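Local coordinates for protein 2-phospho-L-lactate guanylyltransferase (Methanosarcina mazei, PDB 2I5E) that probably activates (2S)-2-phospholactate with GTP to form (2S)-lactyl-2-diphospho-5'-guanosine, a step in the biosynthesis of coenzyme F420, at residues P103-E108 with S165-T170; V116-V119 with G125-A128; L34-V39 with Y59-M64. All coordinates share one frame; numbering follows the deposited sequence.

Contact 1: residues P103-E108 with S165-T170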
# COMPACT_ATOMS: atom_id res chain seq x y z
N PRO A 103 -0.69 11.13 -12.84
CA PRO A 103 -0.11 10.93 -14.15
C PRO A 103 1.31 10.40 -14.09
O PRO A 103 1.70 9.69 -14.97
CB PRO A 103 -0.14 12.34 -14.75
CG PRO A 103 -1.34 13.02 -14.08
CD PRO A 103 -1.26 12.51 -12.68
N GLU A 104 2.07 10.77 -13.06
CA GLU A 104 3.44 10.29 -12.89
C GLU A 104 3.43 8.81 -12.71
O GLU A 104 4.31 8.12 -13.25
CB GLU A 104 4.18 11.01 -11.75
CG GLU A 104 5.76 10.73 -11.73
CD GLU A 104 6.59 11.44 -10.53
OE1 GLU A 104 7.74 11.97 -10.78
OE2 GLU A 104 6.13 11.49 -9.36
N HIS A 105 2.44 8.25 -11.95
CA HIS A 105 2.39 6.74 -11.82
C HIS A 105 2.11 6.21 -13.20
O HIS A 105 2.76 5.31 -13.62
CB HIS A 105 1.25 6.29 -10.94
CG HIS A 105 1.34 6.79 -9.55
ND1 HIS A 105 2.49 6.65 -8.79
CD2 HIS A 105 0.46 7.44 -8.78
CE1 HIS A 105 2.28 7.13 -7.58
NE2 HIS A 105 1.07 7.67 -7.57
N ILE A 106 1.11 6.75 -13.93
CA ILE A 106 0.82 6.12 -15.22
C ILE A 106 2.05 6.22 -16.26
O ILE A 106 2.39 5.26 -17.00
CB ILE A 106 -0.68 6.38 -15.82
CG1 ILE A 106 -0.68 6.95 -17.17
CG2 ILE A 106 -1.83 6.94 -14.86
CD1 ILE A 106 -1.52 6.13 -17.96
N LYS A 107 2.74 7.37 -16.24
CA LYS A 107 3.98 7.53 -17.07
C LYS A 107 4.93 6.42 -16.72
O LYS A 107 5.37 5.75 -17.63
CB LYS A 107 4.65 8.94 -16.88
CG LYS A 107 3.83 10.09 -17.55
CD LYS A 107 4.11 11.54 -17.04
CE LYS A 107 5.61 11.99 -17.03
NZ LYS A 107 5.86 13.54 -17.45
N GLU A 108 5.20 6.18 -15.43
CA GLU A 108 6.17 5.12 -15.05
C GLU A 108 5.71 3.74 -15.34
O GLU A 108 6.50 2.89 -15.79
CB GLU A 108 6.67 5.19 -13.58
CG GLU A 108 7.07 6.57 -13.12
CD GLU A 108 7.67 6.61 -11.70
OE1 GLU A 108 8.20 7.68 -11.32
OE2 GLU A 108 7.58 5.63 -10.94
N SER A 165 3.91 0.90 -5.48
CA SER A 165 3.42 2.21 -5.18
C SER A 165 2.26 2.03 -4.19
O SER A 165 1.29 1.38 -4.53
CB SER A 165 2.78 2.78 -6.47
OG SER A 165 2.16 4.00 -6.15
N PHE A 166 2.30 2.73 -3.07
CA PHE A 166 1.24 2.83 -2.10
C PHE A 166 0.01 3.51 -2.77
O PHE A 166 -1.13 3.12 -2.52
CB PHE A 166 1.76 3.66 -0.88
CG PHE A 166 0.84 3.65 0.36
CD1 PHE A 166 1.18 2.95 1.48
CD2 PHE A 166 -0.33 4.39 0.40
CE1 PHE A 166 0.37 3.00 2.65
CE2 PHE A 166 -1.18 4.40 1.50
CZ PHE A 166 -0.83 3.73 2.62
N MSE A 167 0.23 4.58 -3.53
CA MSE A 167 -0.90 5.39 -4.01
C MSE A 167 -1.63 4.62 -5.13
O MSE A 167 -2.84 4.58 -5.12
CB MSE A 167 -0.43 6.72 -4.54
CG MSE A 167 0.27 7.64 -3.51
SE MSE A 167 -0.75 8.06 -1.93
CE MSE A 167 0.66 7.64 -0.54
N ALA A 168 -0.89 4.00 -6.06
CA ALA A 168 -1.54 3.30 -7.16
C ALA A 168 -2.10 1.94 -6.64
O ALA A 168 -2.94 1.29 -7.26
CB ALA A 168 -0.50 3.05 -8.36
N GLY A 169 -1.61 1.51 -5.50
CA GLY A 169 -2.15 0.32 -4.90
C GLY A 169 -3.31 0.43 -3.94
O GLY A 169 -3.82 -0.59 -3.48
N THR A 170 -3.75 1.66 -3.65
CA THR A 170 -4.97 1.95 -2.84
C THR A 170 -6.17 2.04 -3.74
O THR A 170 -6.49 3.09 -4.34
CB THR A 170 -4.73 3.24 -2.07
OG1 THR A 170 -3.51 3.07 -1.35
CG2 THR A 170 -5.82 3.58 -1.05

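Contact 2: residues V116-V119 with G125-A128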
# COMPACT_ATOMS: atom_id res chain seq x y z
N VAL A 116 5.53 -7.03 -19.12
CA VAL A 116 4.29 -6.59 -18.42
C VAL A 116 4.59 -5.79 -17.19
O VAL A 116 5.65 -5.95 -16.57
CB VAL A 116 3.13 -7.65 -18.36
CG1 VAL A 116 3.46 -8.99 -19.09
CG2 VAL A 116 2.39 -7.77 -16.97
N CYS A 117 3.78 -4.75 -16.92
CA CYS A 117 3.94 -4.14 -15.60
C CYS A 117 2.66 -4.33 -14.84
O CYS A 117 1.54 -4.12 -15.36
CB CYS A 117 4.31 -2.69 -15.67
SG CYS A 117 4.61 -1.91 -14.10
N ILE A 118 2.84 -4.76 -13.60
CA ILE A 118 1.73 -4.96 -12.76
C ILE A 118 1.76 -4.27 -11.38
O ILE A 118 2.79 -4.32 -10.65
CB ILE A 118 1.36 -6.39 -12.76
CG1 ILE A 118 0.46 -6.73 -11.58
CG2 ILE A 118 2.57 -7.28 -12.90
CD1 ILE A 118 0.00 -8.07 -11.69
N VAL A 119 0.66 -3.57 -11.12
CA VAL A 119 0.31 -2.89 -9.88
C VAL A 119 -0.69 -3.67 -8.98
O VAL A 119 -1.87 -3.88 -9.38
CB VAL A 119 -0.34 -1.52 -10.20
CG1 VAL A 119 -0.39 -0.61 -8.97
CG2 VAL A 119 0.46 -0.88 -11.34
N GLY A 125 -5.47 -8.40 -5.35
CA GLY A 125 -6.10 -7.91 -6.60
C GLY A 125 -5.06 -7.30 -7.54
O GLY A 125 -3.90 -7.27 -7.17
N THR A 126 -5.50 -6.75 -8.70
CA THR A 126 -4.61 -6.17 -9.74
C THR A 126 -5.26 -4.85 -10.04
O THR A 126 -6.43 -4.81 -10.39
CB THR A 126 -4.66 -7.02 -10.98
OG1 THR A 126 -4.19 -8.35 -10.68
CG2 THR A 126 -3.76 -6.45 -12.09
N ASN A 127 -4.54 -3.77 -9.81
CA ASN A 127 -5.12 -2.43 -9.96
C ASN A 127 -4.83 -1.82 -11.33
O ASN A 127 -5.61 -1.01 -11.82
CB ASN A 127 -4.62 -1.49 -8.82
CG ASN A 127 -5.46 -1.66 -7.53
OD1 ASN A 127 -6.50 -2.33 -7.53
ND2 ASN A 127 -5.03 -1.04 -6.47
N ALA A 128 -3.71 -2.23 -11.97
CA ALA A 128 -3.31 -1.68 -13.25
C ALA A 128 -2.44 -2.78 -13.86
O ALA A 128 -1.72 -3.47 -13.16
CB ALA A 128 -2.46 -0.34 -13.02

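Contact 3: residues L34-V39 with Y59-M64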
# COMPACT_ATOMS: atom_id res chain seq x y z
N LEU A 34 -17.38 9.95 -9.71
CA LEU A 34 -16.24 10.92 -9.43
C LEU A 34 -14.87 10.23 -9.56
O LEU A 34 -13.93 10.81 -10.09
CB LEU A 34 -16.39 11.61 -8.05
CG LEU A 34 -17.68 12.35 -7.81
CD1 LEU A 34 -17.76 12.86 -6.40
CD2 LEU A 34 -17.85 13.48 -8.84
N MSE A 35 -14.76 9.00 -9.06
CA MSE A 35 -13.48 8.26 -9.16
C MSE A 35 -13.13 7.99 -10.58
O MSE A 35 -11.99 8.20 -10.95
CB MSE A 35 -13.48 6.99 -8.35
CG MSE A 35 -13.34 7.30 -6.86
SE MSE A 35 -12.95 5.71 -5.85
CE MSE A 35 -14.60 4.61 -6.03
N LEU A 36 -14.10 7.58 -11.41
CA LEU A 36 -13.85 7.35 -12.86
C LEU A 36 -13.21 8.54 -13.52
O LEU A 36 -12.24 8.41 -14.32
CB LEU A 36 -15.18 7.03 -13.61
CG LEU A 36 -15.12 6.72 -15.11
CD1 LEU A 36 -14.33 5.40 -15.42
CD2 LEU A 36 -16.57 6.72 -15.83
N ASN A 37 -13.86 9.69 -13.30
CA ASN A 37 -13.44 10.94 -13.91
C ASN A 37 -12.03 11.34 -13.58
O ASN A 37 -11.37 11.96 -14.40
CB ASN A 37 -14.43 12.07 -13.56
CG ASN A 37 -15.68 11.94 -14.33
OD1 ASN A 37 -15.67 11.43 -15.45
ND2 ASN A 37 -16.78 12.32 -13.75
N GLN A 38 -11.63 11.11 -12.34
CA GLN A 38 -10.28 11.38 -11.89
C GLN A 38 -9.23 10.44 -12.56
O GLN A 38 -8.14 10.87 -12.97
CB GLN A 38 -10.22 11.22 -10.38
CG GLN A 38 -10.95 12.34 -9.54
CD GLN A 38 -10.27 12.53 -8.23
OE1 GLN A 38 -10.71 12.02 -7.18
NE2 GLN A 38 -9.13 13.20 -8.27
N VAL A 39 -9.56 9.14 -12.66
CA VAL A 39 -8.72 8.19 -13.49
C VAL A 39 -8.56 8.58 -14.94
O VAL A 39 -7.42 8.57 -15.42
CB VAL A 39 -9.21 6.74 -13.39
CG1 VAL A 39 -8.35 5.79 -14.22
CG2 VAL A 39 -9.33 6.36 -11.93
N TYR A 59 -25.40 3.54 -19.09
CA TYR A 59 -25.80 4.14 -17.85
C TYR A 59 -24.61 4.83 -17.16
O TYR A 59 -23.63 4.18 -16.75
CB TYR A 59 -26.37 3.04 -16.93
CG TYR A 59 -26.84 3.59 -15.60
CD1 TYR A 59 -28.00 4.34 -15.51
CD2 TYR A 59 -26.11 3.37 -14.44
CE1 TYR A 59 -28.42 4.87 -14.29
CE2 TYR A 59 -26.54 3.91 -13.22
CZ TYR A 59 -27.70 4.65 -13.16
OH TYR A 59 -28.15 5.16 -11.96
N GLY A 60 -24.69 6.15 -17.06
CA GLY A 60 -23.68 6.94 -16.33
C GLY A 60 -22.65 7.44 -17.31
O GLY A 60 -21.72 8.16 -16.96
N LEU A 61 -22.82 7.03 -18.56
CA LEU A 61 -21.86 7.35 -19.60
C LEU A 61 -22.55 8.07 -20.78
O LEU A 61 -21.94 8.31 -21.86
CB LEU A 61 -21.18 6.05 -20.05
CG LEU A 61 -20.34 5.36 -18.98
CD1 LEU A 61 -20.08 3.99 -19.43
CD2 LEU A 61 -19.07 6.12 -18.68
N GLU A 62 -23.83 8.42 -20.54
CA GLU A 62 -24.73 9.00 -21.58
C GLU A 62 -24.08 10.23 -22.24
O GLU A 62 -24.12 10.37 -23.46
CB GLU A 62 -26.11 9.32 -21.01
CG GLU A 62 -26.87 8.12 -20.38
CD GLU A 62 -26.66 8.00 -18.85
OE1 GLU A 62 -25.83 8.74 -18.25
OE2 GLU A 62 -27.34 7.13 -18.24
N GLU A 63 -23.51 11.10 -21.40
CA GLU A 63 -22.64 12.22 -21.81
C GLU A 63 -21.25 11.83 -21.38
O GLU A 63 -21.03 11.47 -20.20
CB GLU A 63 -22.96 13.51 -21.05
CG GLU A 63 -24.36 13.57 -20.47
CD GLU A 63 -24.87 15.00 -20.25
OE1 GLU A 63 -24.88 15.81 -21.22
OE2 GLU A 63 -25.27 15.28 -19.10
N MSE A 64 -20.30 11.88 -22.29
CA MSE A 64 -18.97 11.33 -22.00
C MSE A 64 -18.14 11.54 -23.21
O MSE A 64 -18.31 10.84 -24.20
CB MSE A 64 -18.98 9.83 -21.63
CG MSE A 64 -17.55 9.19 -21.52
SE MSE A 64 -16.23 9.87 -20.19
CE MSE A 64 -16.92 11.57 -19.42

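Contact 1: residues P103-E108 with S165-T170
The side chain of H105 projects from the helix and sets its imidazole against S165, M167 and A168. Its CG stands anti to the carbonyl carbon (chi1 -61°), which turns the ring out from the helix toward the loop. The methyl of A168 lies over one face of this ring, with CB 4.3 Å from H105 CG. The other two neighbours meet the ring obliquely. H105 CE1 comes within 3.4 Å of S165 OG, and H105 NE2 lies 3.5 Å from CB of M167. M167 runs slantwise to the H105 side chain, and its CG is still 4.1 Å from H105 NE2. The rest of M167, a selenomethionine, bends away; this side chain also packs on L100 and H184. Local bonds tie the loop to itself. S165 OG accepts the N-H of A168 at 3.1 Å, almost straight at 172°, which makes an ST motif. A type I turn follows from M167 to T170, and T170 OG1 donates to F166 O. No hydrogen bond crosses between the two segments. The imidazole is instead linked weakly to Y163, whose OH pairs with H105 ND1 and also bonds E108 OE2. D164 of the second subunit packs on H105 and bonds both S165 OG and M167 N.

Contact 2: residues V116-V119 with G125-A128
T126 meets I118 through its methyl branch. T126 CG2 stands anti to the backbone N and lies 4.1 Å from I118 CD1, the two side chains crossing at about a right angle. The extended I118 chain brings only its end to this point. The other branch, T126 OG1, turns to helix 145-154 and bonds S145 and H149. The backbone of T126 also takes part: its CA makes a CH-O contact with V119 O at 3.6 Å. N127 comes next. Its backbone N-H donates to V119 O at 2.7 Å, a short bond with an N-H...O angle of 168°, and the donor sits almost straight out from the carbonyl (C=O...N 165°). The same carbonyl oxygen therefore receives both the amide of N127 and the CA of T126. The N127 amide group turns elsewhere, and its ND2 bonds A168 O and D171 OD1. A128 closes the register. Its O accepts V119 N at 3.1 Å, and V119 N lies 28° out of the carbonyl plane of A128. Its methyl and the side chain of V119 lie on the same face of the sheet. V119 CG2 presses on A128 CB at 3.4 Å, a close fit for two methyl carbons. V119 also packs on I109 of helix 103-109. V119 and A128 form an antiparallel hydrogen-bonded pair, and two residues, N127 and A128, stand against the single V119. This is a classic beta bulge, set in the antiparallel hairpin of strands 116-120 and 126-131 within the mixed sheet of this GT-A-clan fold.

Contact 3: residues L34-V39 with Y59-M64
L36 has CG anti to the backbone N (chi1 -178°), and this carries its branch off the helix toward L61 in the loop. Their CD2 methyls meet, L36 CD2 to L61 CD2 at 3.8 Å, with the two side chains crossing at about a right angle. M64, a selenomethionine, starts out anti to its amide nitrogen but bends at its second and third torsions. That bend brings its CE to 4.2 Å from N37 OD1. The N37 and M64 side chains run past each other in opposite directions. Within the loop, G60 N donates to E62 OE2 at 3.1 Å, meeting it from above the carboxylate plane. L61 and M64 also pack on I53 and V69, of the parallel strands 50-55 and 68-71. Helix 25-45 is the crossover helix between the parallel strands 5-9 and 50-55, and the loop leads from 50-55 to the edge strand 68-71. The contact thus joins a helix on the sheet to the loop at the edge of the sheet. It buries just 104 Å² and has no hydrogen bond across it, so loop and helix are held to each other here by van der Waals packing, one methyl pair and one methyl against an amide oxygen, and not by directional polar bonds.

Contact 3 closes first along the chain, and contact 1 opens after it. Contact 2 is nested within the loop that contact 1 closes. Contacts 1 and 2 have centres about 10 Å apart, and N127 joins them through A168. Strand 116-120 is the next element after helix 103-109, so they share neighbouring parts of the chain. Contact 3 lies about 20 Å from contact 1 and 22 Å from contact 2, centre to centre, and touches neither. Contact 2 lies in the antiparallel part of the mixed sheet, contact 1 beside it, and contact 3 near edge strand 68-71. Contact 1 also reaches the second subunit of the homodimer, whereas contacts 2 and 3 stay within the chain.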